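Local coordinates for protein phosphopantothenoylcysteine decarboxylase (Cryptococcus neoformans, PDB 6EOA) that binds flavin mononucleotide and probably decarboxylates phosphopantothenoylcysteine on the route to coenzyme A, at residues F35-I40 with P61-Q66; A131-I136 with S166-V171. All blocks are in the same frame, centred on the assembly; numbering follows the deposited sequence.

Contact 1 (F35-I40 with P61-Q66)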
# COMPACT_ATOMS: atom_id res chain seq x y z
N PHE A 35 -19.53 -26.34 -9.56
CA PHE A 35 -18.64 -25.82 -8.53
C PHE A 35 -17.88 -24.63 -9.08
O PHE A 35 -17.28 -24.72 -10.16
CB PHE A 35 -17.68 -26.91 -8.06
CG PHE A 35 -16.84 -26.52 -6.87
CD1 PHE A 35 -15.49 -26.28 -7.01
CD2 PHE A 35 -17.42 -26.39 -5.62
CE1 PHE A 35 -14.72 -25.92 -5.91
CE2 PHE A 35 -16.65 -26.03 -4.52
CZ PHE A 35 -15.30 -25.80 -4.67
N ARG A 36 -17.89 -23.53 -8.35
CA ARG A 36 -17.34 -22.27 -8.85
C ARG A 36 -16.10 -21.84 -8.09
O ARG A 36 -16.14 -21.61 -6.88
CB ARG A 36 -18.42 -21.19 -8.80
CG ARG A 36 -19.60 -21.49 -9.71
CD ARG A 36 -20.80 -20.60 -9.44
NE ARG A 36 -21.78 -20.70 -10.52
CZ ARG A 36 -22.82 -21.53 -10.53
NH1 ARG A 36 -23.03 -22.35 -9.50
NH2 ARG A 36 -23.65 -21.54 -11.56
N VAL A 37 -14.99 -21.72 -8.82
CA VAL A 37 -13.71 -21.37 -8.24
C VAL A 37 -13.24 -20.02 -8.75
O VAL A 37 -13.21 -19.79 -9.96
CB VAL A 37 -12.63 -22.42 -8.55
CG1 VAL A 37 -11.34 -22.10 -7.81
CG2 VAL A 37 -13.10 -23.81 -8.19
N VAL A 38 -12.88 -19.14 -7.83
CA VAL A 38 -12.18 -17.92 -8.20
C VAL A 38 -10.69 -18.11 -7.97
O VAL A 38 -10.25 -18.39 -6.85
CB VAL A 38 -12.68 -16.70 -7.40
CG1 VAL A 38 -11.71 -15.53 -7.55
CG2 VAL A 38 -14.07 -16.30 -7.85
N LEU A 39 -9.90 -17.98 -9.03
CA LEU A 39 -8.45 -18.06 -8.91
C LEU A 39 -7.85 -16.67 -8.80
O LEU A 39 -8.01 -15.84 -9.69
CB LEU A 39 -7.86 -18.80 -10.11
CG LEU A 39 -6.33 -18.83 -10.17
CD1 LEU A 39 -5.73 -19.73 -9.09
CD2 LEU A 39 -5.85 -19.25 -11.56
N ILE A 40 -7.16 -16.40 -7.69
CA ILE A 40 -6.43 -15.15 -7.54
C ILE A 40 -4.96 -15.39 -7.82
O ILE A 40 -4.33 -16.22 -7.17
CB ILE A 40 -6.60 -14.53 -6.14
CG1 ILE A 40 -8.07 -14.24 -5.84
CG2 ILE A 40 -5.81 -13.23 -6.04
CD1 ILE A 40 -8.30 -13.63 -4.47
N PRO A 61 -15.24 -31.28 -15.79
CA PRO A 61 -16.66 -31.30 -16.18
C PRO A 61 -17.61 -30.38 -15.38
O PRO A 61 -18.37 -29.65 -16.01
CB PRO A 61 -17.06 -32.77 -15.97
CG PRO A 61 -15.94 -33.39 -15.16
CD PRO A 61 -14.72 -32.63 -15.55
N ASN A 62 -17.57 -30.42 -14.05
CA ASN A 62 -18.53 -29.68 -13.25
C ASN A 62 -17.92 -28.52 -12.48
O ASN A 62 -18.40 -28.15 -11.40
CB ASN A 62 -19.24 -30.62 -12.26
CG ASN A 62 -20.09 -31.66 -12.96
OD1 ASN A 62 -20.01 -32.85 -12.64
ND2 ASN A 62 -20.90 -31.23 -13.92
N ILE A 63 -16.87 -27.93 -13.03
CA ILE A 63 -16.19 -26.82 -12.39
C ILE A 63 -16.07 -25.64 -13.34
O ILE A 63 -15.66 -25.79 -14.49
CB ILE A 63 -14.77 -27.22 -11.90
CG1 ILE A 63 -14.84 -28.43 -10.96
CG2 ILE A 63 -14.07 -26.04 -11.23
CD1 ILE A 63 -13.49 -28.95 -10.53
N ASP A 64 -16.43 -24.46 -12.85
CA ASP A 64 -16.20 -23.21 -13.58
C ASP A 64 -15.15 -22.38 -12.85
O ASP A 64 -15.01 -22.49 -11.63
CB ASP A 64 -17.48 -22.41 -13.75
CG ASP A 64 -18.45 -23.05 -14.72
OD1 ASP A 64 -18.00 -23.79 -15.63
OD2 ASP A 64 -19.67 -22.81 -14.59
N VAL A 65 -14.42 -21.56 -13.60
CA VAL A 65 -13.37 -20.76 -13.00
C VAL A 65 -13.42 -19.31 -13.47
O VAL A 65 -13.65 -19.02 -14.64
CB VAL A 65 -11.97 -21.36 -13.31
CG1 VAL A 65 -11.74 -21.48 -14.81
CG2 VAL A 65 -10.87 -20.53 -12.66
N GLN A 66 -13.25 -18.40 -12.52
CA GLN A 66 -13.03 -17.00 -12.83
C GLN A 66 -11.68 -16.59 -12.26
O GLN A 66 -11.24 -17.12 -11.23
CB GLN A 66 -14.15 -16.12 -12.29
CG GLN A 66 -15.45 -16.25 -13.07
CD GLN A 66 -15.26 -15.98 -14.55
OE1 GLN A 66 -14.73 -14.94 -14.95
NE2 GLN A 66 -15.69 -16.92 -15.39

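Contact 2 (A131-I136 with S166-V171)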
# COMPACT_ATOMS: atom_id res chain seq x y z
N ALA A 131 -18.40 -17.13 -6.05
CA ALA A 131 -17.38 -18.10 -5.64
C ALA A 131 -17.86 -19.12 -4.61
O ALA A 131 -18.48 -18.77 -3.60
CB ALA A 131 -16.17 -17.36 -5.10
N ASP A 132 -17.55 -20.39 -4.87
CA ASP A 132 -17.72 -21.45 -3.89
C ASP A 132 -16.39 -21.69 -3.19
O ASP A 132 -16.34 -22.24 -2.08
CB ASP A 132 -18.21 -22.74 -4.55
CG ASP A 132 -19.60 -22.60 -5.14
OD1 ASP A 132 -20.43 -21.90 -4.53
OD2 ASP A 132 -19.85 -23.19 -6.21
N LEU A 133 -15.32 -21.29 -3.86
CA LEU A 133 -13.97 -21.45 -3.35
C LEU A 133 -13.07 -20.35 -3.90
O LEU A 133 -13.21 -19.96 -5.06
CB LEU A 133 -13.42 -22.84 -3.72
CG LEU A 133 -11.95 -23.14 -3.40
CD1 LEU A 133 -11.69 -23.12 -1.90
CD2 LEU A 133 -11.52 -24.47 -4.00
N VAL A 134 -12.18 -19.84 -3.07
CA VAL A 134 -11.18 -18.88 -3.52
C VAL A 134 -9.79 -19.47 -3.37
O VAL A 134 -9.41 -19.89 -2.27
CB VAL A 134 -11.28 -17.55 -2.75
CG1 VAL A 134 -10.17 -16.60 -3.19
CG2 VAL A 134 -12.64 -16.90 -2.97
N VAL A 135 -9.04 -19.51 -4.46
CA VAL A 135 -7.69 -20.05 -4.44
C VAL A 135 -6.67 -18.98 -4.83
O VAL A 135 -6.73 -18.43 -5.93
CB VAL A 135 -7.55 -21.27 -5.39
CG1 VAL A 135 -6.18 -21.91 -5.23
CG2 VAL A 135 -8.65 -22.29 -5.11
N ILE A 136 -5.75 -18.70 -3.93
CA ILE A 136 -4.69 -17.74 -4.21
C ILE A 136 -3.43 -18.47 -4.63
O ILE A 136 -2.67 -18.97 -3.80
CB ILE A 136 -4.39 -16.86 -2.98
CG1 ILE A 136 -5.69 -16.35 -2.36
CG2 ILE A 136 -3.50 -15.70 -3.38
CD1 ILE A 136 -5.49 -15.57 -1.09
N SER A 166 -18.72 -18.53 4.71
CA SER A 166 -19.25 -19.58 3.85
C SER A 166 -18.16 -20.09 2.91
O SER A 166 -18.00 -21.30 2.72
CB SER A 166 -20.43 -19.06 3.03
OG SER A 166 -21.18 -18.11 3.77
N THR A 167 -17.43 -19.16 2.32
CA THR A 167 -16.45 -19.47 1.29
C THR A 167 -15.05 -19.77 1.85
O THR A 167 -14.44 -18.92 2.50
CB THR A 167 -16.33 -18.31 0.28
OG1 THR A 167 -17.62 -18.03 -0.29
CG2 THR A 167 -15.36 -18.67 -0.83
N PRO A 168 -14.55 -20.99 1.60
CA PRO A 168 -13.19 -21.37 1.97
C PRO A 168 -12.12 -20.69 1.10
O PRO A 168 -12.39 -20.32 -0.04
CB PRO A 168 -13.18 -22.89 1.76
CG PRO A 168 -14.25 -23.14 0.76
CD PRO A 168 -15.31 -22.12 1.04
N VAL A 169 -10.92 -20.54 1.65
CA VAL A 169 -9.82 -19.91 0.94
C VAL A 169 -8.57 -20.76 1.01
O VAL A 169 -8.16 -21.18 2.09
CB VAL A 169 -9.50 -18.50 1.49
CG1 VAL A 169 -8.27 -17.93 0.81
CG2 VAL A 169 -10.69 -17.58 1.33
N ILE A 170 -7.96 -21.02 -0.14
CA ILE A 170 -6.69 -21.73 -0.19
C ILE A 170 -5.58 -20.80 -0.64
O ILE A 170 -5.63 -20.24 -1.73
CB ILE A 170 -6.75 -22.94 -1.14
CG1 ILE A 170 -7.84 -23.91 -0.69
CG2 ILE A 170 -5.40 -23.63 -1.19
CD1 ILE A 170 -8.06 -25.06 -1.65
N VAL A 171 -4.57 -20.64 0.21
CA VAL A 171 -3.44 -19.78 -0.09
C VAL A 171 -2.19 -20.60 -0.41
O VAL A 171 -1.78 -21.45 0.37
CB VAL A 171 -3.14 -18.83 1.08
CG1 VAL A 171 -2.10 -17.81 0.66
CG2 VAL A 171 -4.41 -18.14 1.52

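Contact 1 (F35-I40 with P61-Q66)
Val37 and Ile63 interlock on one face of two parallel strands, the first and last elements of a beta-alpha-beta unit whose crossover is helix 50-59, in the Rossmann-like flavoprotein fold. Ile63 CG2 is the main bump: it stands anti to its backbone N, touches Val37 CG2 at 3.9 Å and, round the corner, the carbonyl oxygen Phe35 O at 3.6 Å, the two side chains crossing at a slant. It also lies at the edge of the Phe35 ring, close to the ring plane. Two residues on, Val65 CG2 lies by Val37 O and meets Leu39 CB more loosely, at 4.3 Å. Helix 222-237 packs on the Phe35 end of this face, with Ile229 on Val37 and Ala233 on Phe35 and Ile63. On the other face Arg36, Val38, Asp64 and Gln66 all touch Trp130 of helix 123-130. Arg36 NH2 makes a salt bridge to Asp32, while Gln66 OE1 accepts a hydrogen bond from Trp106. Five backbone hydrogen bonds join the segments; Phe35 O and Val37 O each also meet a CA-H, from Ile63 and Val65. The last of the five runs from Leu39 N to Gln66 O, 2.7 Å.

Contact 2 (A131-I136 with S166-V171)
The Pro168 ring is met at its CG by Leu133 CD1, 3.7 Å away, the two side chains crossing at about a right angle; the ring's CD lies 3.3 Å from Asp132 O. The same Leu133 methyl also approaches Pro168 O and reaches on to CG1 and CD1 of Ile170, so one branch fills the notch between proline and isoleucine. On that face Phe232 of helix 222-237 packs on both Leu133 and Ile170, and Ile229 on Val135. On the opposite face Thr167 CG2 meets Val134 CG2 nearly at right angles, 3.9 Å apart, while Thr167 OG1 gives Ala131 O only a weak hydrogen bond. Farther along, Ile136 CG1 is turned anti to the carbonyl carbon (chi1 -46°), and its CD1 rests over the gap between Val171 CG2, at 3.8 Å, and Val169 CG1, at 4.1 Å. Leu160 of helix 155-162 packs against Val134, Ile136 and Val169. Three backbone bonds join the two segments, the shortest from Ile136 N to Ile170 O at 2.7 Å. This is a parallel, apolar pairing in the middle of a Rossmann-like sheet, with the Ile136 side chain about 8 Å from the bound flavin mononucleotide.

From the N terminus, strand 35-41 comes first; the chain then passes through helix 50-59 and returns as strand 63-69, where contact 1 closes its short loop. Contact 2 opens only later, after helix 123-130, and closes when the chain, having run through helices 141-149 and 155-162, comes back as strand 169-173. The two loops therefore follow in series, neither nested nor crossed. In space they adjoin: Ile40 N lies 2.7 Å from Val135 O, a probable hydrogen bond. Contact 1 ties 63-69 to 35-41, contact 2 ties 133-139 to 169-173, and bonds between 35-41 and 133-139 make the four neighbours in one parallel sheet, with helix 222-237 packing against both contacts.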